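Local coordinates for protein type III Pentaketide Synthase (Neurospora crassa, PDB 3EUO) that is a type III polyketide synthase that makes pentaketides, probably acting as an acyltransferase like its chalcone and stilbene synthase relatives, at residues 3-8 / 221-226; 103-109 / 167-173. One frame throughout, in Å; residues are numbered along the deposited sequence.

Contact 1: residues 3-8 / 221-226; sequences LSITGL and PAIYDL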
loop_
_atom_site.group_PDB
_atom_site.type_symbol
_atom_site.label_atom_id
_atom_site.label_comp_id
_atom_site.label_asym_id
_atom_site.label_seq_id
_atom_site.Cartn_x
_atom_site.Cartn_y
_atom_site.Cartn_z
ATOM N N LEU A 3 11.567 -17.243 12.239
ATOM C CA LEU A 3 10.275 -16.621 11.950
ATOM C C LEU A 3 9.161 -17.607 12.255
ATOM O O LEU A 3 9.170 -18.734 11.739
ATOM C CB LEU A 3 10.198 -16.186 10.482
ATOM C CG LEU A 3 11.246 -15.186 9.999
ATOM C CD1 LEU A 3 11.185 -15.017 8.493
ATOM C CD2 LEU A 3 11.078 -13.840 10.710
ATOM N N SER A 4 8.212 -17.195 13.090
ATOM C CA SER A 4 7.113 -18.072 13.465
ATOM C C SER A 4 5.793 -17.317 13.560
ATOM O O SER A 4 5.759 -16.152 13.982
ATOM C CB SER A 4 7.412 -18.790 14.785
ATOM O OG SER A 4 7.416 -17.879 15.871
ATOM N N ILE A 5 4.721 -17.995 13.156
ATOM C CA ILE A 5 3.357 -17.494 13.333
ATOM C C ILE A 5 2.884 -17.953 14.705
ATOM O O ILE A 5 2.698 -19.147 14.936
ATOM C CB ILE A 5 2.409 -18.004 12.214
ATOM C CG1 ILE A 5 2.824 -17.425 10.850
ATOM C CG2 ILE A 5 0.949 -17.657 12.537
ATOM C CD1 ILE A 5 2.098 -18.051 9.634
ATOM N N THR A 6 2.699 -16.997 15.610
ATOM C CA THR A 6 2.416 -17.305 17.017
ATOM C C THR A 6 0.943 -17.136 17.389
ATOM O O THR A 6 0.514 -17.541 18.473
ATOM C CB THR A 6 3.282 -16.476 17.960
ATOM O OG1 THR A 6 3.143 -15.092 17.633
ATOM C CG2 THR A 6 4.746 -16.874 17.834
ATOM N N GLY A 7 0.169 -16.546 16.485
ATOM C CA GLY A 7 -1.278 -16.463 16.664
ATOM C C GLY A 7 -1.971 -16.235 15.339
ATOM O O GLY A 7 -1.374 -15.687 14.412
ATOM N N LEU A 8 -3.225 -16.673 15.250
ATOM C CA LEU A 8 -4.068 -16.406 14.087
ATOM C C LEU A 8 -5.454 -16.056 14.590
ATOM O O LEU A 8 -5.903 -16.586 15.614
ATOM C CB LEU A 8 -4.160 -17.626 13.155
ATOM C CG LEU A 8 -2.893 -18.257 12.576
ATOM C CD1 LEU A 8 -2.371 -19.386 13.480
ATOM C CD2 LEU A 8 -3.171 -18.794 11.172
ATOM N N PRO A 221 5.849 -21.465 22.448
ATOM C CA PRO A 221 4.973 -22.117 21.478
ATOM C C PRO A 221 4.755 -21.257 20.235
ATOM O O PRO A 221 4.839 -20.026 20.300
ATOM C CB PRO A 221 3.648 -22.277 22.239
ATOM C CG PRO A 221 3.971 -22.024 23.673
ATOM C CD PRO A 221 5.114 -21.075 23.663
ATOM N N ALA A 222 4.508 -21.915 19.111
ATOM C CA ALA A 222 4.100 -21.247 17.885
ATOM C C ALA A 222 3.187 -22.204 17.141
ATOM O O ALA A 222 3.150 -23.396 17.451
ATOM C CB ALA A 222 5.303 -20.883 17.040
ATOM N N ILE A 223 2.433 -21.682 16.180
ATOM C CA ILE A 223 1.530 -22.515 15.394
ATOM C C ILE A 223 2.254 -23.025 14.151
ATOM O O ILE A 223 2.241 -24.223 13.866
ATOM C CB ILE A 223 0.216 -21.778 15.026
ATOM C CG1 ILE A 223 -0.550 -21.382 16.286
ATOM C CG2 ILE A 223 -0.687 -22.672 14.212
ATOM C CD1 ILE A 223 -0.357 -19.980 16.687
ATOM N N TYR A 224 2.898 -22.109 13.428
ATOM C CA TYR A 224 3.685 -22.451 12.249
ATOM C C TYR A 224 5.016 -21.731 12.325
ATOM O O TYR A 224 5.083 -20.617 12.846
ATOM C CB TYR A 224 2.996 -21.988 10.960
ATOM C CG TYR A 224 1.620 -22.552 10.688
ATOM C CD1 TYR A 224 1.461 -23.841 10.166
ATOM C CD2 TYR A 224 0.480 -21.786 10.910
ATOM C CE1 TYR A 224 0.194 -24.359 9.898
ATOM C CE2 TYR A 224 -0.796 -22.295 10.638
ATOM C CZ TYR A 224 -0.926 -23.582 10.131
ATOM O OH TYR A 224 -2.186 -24.082 9.862
ATOM N N ASP A 225 6.065 -22.364 11.812
ATOM C CA ASP A 225 7.317 -21.669 11.515
ATOM C C ASP A 225 7.334 -21.322 10.025
ATOM O O ASP A 225 6.952 -22.143 9.191
ATOM C CB ASP A 225 8.519 -22.545 11.857
ATOM C CG ASP A 225 8.593 -22.888 13.331
ATOM O OD1 ASP A 225 8.576 -21.960 14.166
ATOM O OD2 ASP A 225 8.671 -24.089 13.654
ATOM N N LEU A 226 7.752 -20.103 9.691
ATOM C CA LEU A 226 7.824 -19.690 8.289
ATOM C C LEU A 226 9.243 -19.943 7.781
ATOM O O LEU A 226 10.191 -19.327 8.257
ATOM C CB LEU A 226 7.420 -18.217 8.129
ATOM C CG LEU A 226 7.527 -17.567 6.745
ATOM C CD1 LEU A 226 6.786 -18.356 5.664
ATOM C CD2 LEU A 226 7.025 -16.122 6.804
HETATM O O HOH W 1 11.892 -19.691 10.402
HETATM O O HOH W 2 11.304 -20.671 13.004
HETATM O O HOH W 3 1.682 -19.415 19.964
#
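S4 and I5 pair antiparallel with D225 and Y224, the short strand segments running at 145° to each other, and a classic beta bulge follows in which I223 and Y224 share I5 as their partner. The I5 carbonyl oxygen receives I223 N at 2.8 Å, nearly along the C=O axis, and a weak second bond from Y224 N at 3.3 Å. I5 N returns a bond to Y224 O, and L226 N reaches L3 O at 2.8 Å. Within the bulge, the side chain of I223 leaves the backbone toward 3-8. With chi1 at -61°, CG1 stands anti to the carbonyl carbon and CG2 anti to the backbone N; methyls CG2 and CD1 of I223 both come up to L8 CD1, CG2 at 3.8 Å. L8 CD2 comes to the edge of the Y224 ring, 4.3 Å from CE2, while the phenol OH is bonded to L339 O. On the other face D225 OD1 lies 3.4 Å from S4 CB and forms a salt bridge with R379. An alanine in place of I223 would probably leave L8 CD1 without its methyl neighbours and open a gap beside the bulge. Apolar packing thus backs a polar junction: two N-H groups grip the I5 carbonyl, water 3 bridges T6 O and P221 O where direct pairing has ended, and strand 204-211 takes up backbone bonds of S4, T6 and G7.

Contact 2: residues 103-109 / 167-173; sequences ITHMVST and ARILVLA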
loop_
_atom_site.group_PDB
_atom_site.type_symbol
_atom_site.label_atom_id
_atom_site.label_comp_id
_atom_site.label_asym_id
_atom_site.label_seq_id
_atom_site.Cartn_x
_atom_site.Cartn_y
_atom_site.Cartn_z
ATOM N N ILE A 103 3.584 -4.915 19.976
ATOM C CA ILE A 103 3.506 -4.981 18.513
ATOM C C ILE A 103 4.414 -3.902 17.919
ATOM O O ILE A 103 4.259 -2.714 18.219
ATOM C CB ILE A 103 2.043 -4.842 18.001
ATOM C CG1 ILE A 103 1.133 -5.909 18.630
ATOM C CG2 ILE A 103 1.982 -4.896 16.473
ATOM C CD1 ILE A 103 1.533 -7.358 18.334
ATOM N N THR A 104 5.350 -4.332 17.076
ATOM C CA THR A 104 6.391 -3.455 16.544
ATOM C C THR A 104 6.104 -2.938 15.134
ATOM O O THR A 104 6.544 -1.847 14.769
ATOM C CB THR A 104 7.763 -4.160 16.519
ATOM O OG1 THR A 104 7.677 -5.325 15.686
ATOM C CG2 THR A 104 8.202 -4.566 17.928
ATOM N N HIS A 105 5.402 -3.746 14.339
ATOM C CA HIS A 105 5.045 -3.381 12.971
ATOM C C HIS A 105 3.628 -3.879 12.713
ATOM O O HIS A 105 3.142 -4.794 13.391
ATOM C CB HIS A 105 5.914 -4.091 11.919
ATOM C CG HIS A 105 7.398 -3.934 12.075
ATOM N ND1 HIS A 105 8.104 -4.466 13.133
ATOM C CD2 HIS A 105 8.322 -3.411 11.235
ATOM C CE1 HIS A 105 9.394 -4.227 12.965
ATOM N NE2 HIS A 105 9.554 -3.597 11.814
ATOM N N MET A 106 2.992 -3.308 11.697
ATOM C CA MET A 106 1.707 -3.776 11.196
ATOM C C MET A 106 1.832 -3.818 9.675
ATOM O O MET A 106 2.304 -2.856 9.072
ATOM C CB MET A 106 0.594 -2.815 11.634
ATOM C CG MET A 106 -0.829 -3.226 11.279
ATOM S SD MET A 106 -2.006 -2.043 12.023
ATOM C CE MET A 106 -2.437 -2.844 13.545
ATOM N N VAL A 107 1.478 -4.944 9.061
ATOM C CA VAL A 107 1.416 -5.023 7.591
ATOM C C VAL A 107 -0.006 -5.408 7.220
ATOM O O VAL A 107 -0.439 -6.520 7.518
ATOM C CB VAL A 107 2.413 -6.043 6.979
ATOM C CG1 VAL A 107 2.314 -6.038 5.450
ATOM C CG2 VAL A 107 3.845 -5.731 7.399
ATOM N N SER A 108 -0.720 -4.488 6.577
ATOM C CA SER A 108 -2.141 -4.665 6.279
ATOM C C SER A 108 -2.385 -4.652 4.789
ATOM O O SER A 108 -1.613 -4.073 4.033
ATOM C CB SER A 108 -2.983 -3.558 6.931
ATOM O OG SER A 108 -2.748 -3.505 8.330
ATOM N N THR A 109 -3.477 -5.276 4.371
ATOM C CA THR A 109 -3.842 -5.249 2.961
ATOM C C THR A 109 -5.353 -5.138 2.795
ATOM O O THR A 109 -6.121 -5.571 3.660
ATOM C CB THR A 109 -3.255 -6.471 2.207
ATOM O OG1 THR A 109 -3.422 -6.308 0.790
ATOM C CG2 THR A 109 -3.890 -7.767 2.660
ATOM N N ALA A 167 10.853 -8.390 17.036
ATOM C CA ALA A 167 9.810 -7.969 16.113
ATOM C C ALA A 167 8.591 -8.835 16.336
ATOM O O ALA A 167 8.686 -10.065 16.389
ATOM C CB ALA A 167 10.282 -8.075 14.672
ATOM N N ARG A 168 7.449 -8.177 16.482
ATOM C CA ARG A 168 6.155 -8.836 16.558
ATOM C C ARG A 168 5.244 -8.078 15.612
ATOM O O ARG A 168 4.886 -6.921 15.878
ATOM C CB ARG A 168 5.594 -8.776 17.984
ATOM C CG ARG A 168 6.566 -9.266 19.070
ATOM C CD ARG A 168 6.766 -10.796 19.061
ATOM N NE ARG A 168 7.599 -11.204 20.197
ATOM C CZ ARG A 168 8.930 -11.281 20.181
ATOM N NH1 ARG A 168 9.617 -11.000 19.080
ATOM N NH2 ARG A 168 9.579 -11.637 21.282
ATOM N N ILE A 169 4.871 -8.718 14.506
ATOM C CA ILE A 169 4.167 -8.005 13.446
ATOM C C ILE A 169 2.723 -8.466 13.290
ATOM O O ILE A 169 2.462 -9.648 13.069
ATOM C CB ILE A 169 4.915 -8.103 12.094
ATOM C CG1 ILE A 169 6.375 -7.641 12.273
ATOM C CG2 ILE A 169 4.162 -7.307 11.005
ATOM C CD1 ILE A 169 7.141 -7.374 10.984
ATOM N N LEU A 170 1.790 -7.522 13.410
ATOM C CA LEU A 170 0.396 -7.797 13.108
ATOM C C LEU A 170 0.235 -7.781 11.595
ATOM O O LEU A 170 0.396 -6.729 10.966
ATOM C CB LEU A 170 -0.536 -6.759 13.759
ATOM C CG LEU A 170 -2.039 -6.885 13.449
ATOM C CD1 LEU A 170 -2.586 -8.280 13.772
ATOM C CD2 LEU A 170 -2.840 -5.837 14.185
ATOM N N VAL A 171 -0.087 -8.941 11.028
ATOM C CA VAL A 171 -0.328 -9.076 9.585
ATOM C C VAL A 171 -1.828 -9.225 9.354
ATOM O O VAL A 171 -2.436 -10.185 9.823
ATOM C CB VAL A 171 0.403 -10.289 8.977
ATOM C CG1 VAL A 171 0.456 -10.162 7.445
ATOM C CG2 VAL A 171 1.817 -10.424 9.548
ATOM N N LEU A 172 -2.417 -8.290 8.615
ATOM C CA LEU A 172 -3.873 -8.162 8.590
ATOM C C LEU A 172 -4.440 -8.020 7.179
ATOM O O LEU A 172 -3.923 -7.252 6.377
ATOM C CB LEU A 172 -4.303 -6.958 9.452
ATOM C CG LEU A 172 -5.788 -6.542 9.482
ATOM C CD1 LEU A 172 -6.641 -7.584 10.197
ATOM C CD2 LEU A 172 -5.959 -5.158 10.125
ATOM N N ALA A 173 -5.512 -8.758 6.899
ATOM C CA ALA A 173 -6.259 -8.592 5.646
ATOM C C ALA A 173 -7.727 -8.350 5.944
ATOM O O ALA A 173 -8.329 -9.050 6.767
ATOM C CB ALA A 173 -6.095 -9.807 4.759
#
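H105 CG stands anti to its own carbonyl carbon (chi1 -54°), and I169 CG1 takes the same setting, which lays the end of the isoleucine over one face of the imidazole. I169 CD1 sits 3.9 Å from the centroid of the H105 ring in a CH-pi contact, displaced toward the rim, while I169 CG1 lies 3.6 Å from H105 CB. At the ring edge, in its plane, T104 OG1 shares a 2.7 Å hydrogen bond with H105 ND1 that helps fix the ring's rotation; H160 adds an edge-to-face partner. The same hydroxyl oxygen, set between the backbone N and carbonyl carbon of T104 (chi1 60°), accepts a bond from R168 N at 3.0 Å. T104 N in turn bonds R168 O, so this threonine ties down both backbone polar atoms of R168. Beyond it the strands run parallel, 16° apart: L170 N bonds H105 O, V107 N meets L170 O at 2.8 Å, L172 N bonds V107 O, and T109 N bonds L172 O. On the side of the sheet that carries H105, V107 CG2 touches I169 CG2 at 3.9 Å, and farther on T109 CG2 meets A173 CB at 3.7 Å. M106, S108, L170 and L172 point to the opposite face, where L170 and L172 pack on helix 70-96 and M106 and S108 on helix 119-127. Neighbouring parallel strands with helices packed against the sheet are characteristic of the layered alpha-beta-alpha-beta-alpha thiolase fold, here within the N-terminal family region.

In the fold
Both contacts are buried and share one mixed sheet, with centres 14 Å apart and nearest atoms about 6 Å apart. Strand 204-211 lies between them, flanked by strands 4-11 and 168-175, and side chains from each contact pack on it. Contact 1 joins the N-terminal strand to strand 224-233 in antiparallel fashion; part of its 221-226 segment is more accessible, so solvent and charge take a share in an irregular pairing. Contact 2 is more fully enclosed, a regular parallel pairing held mainly by backbone bonds and apolar side chains, with helices packed on its strands. Along the chain, both segments of contact 2 fall between those of contact 1.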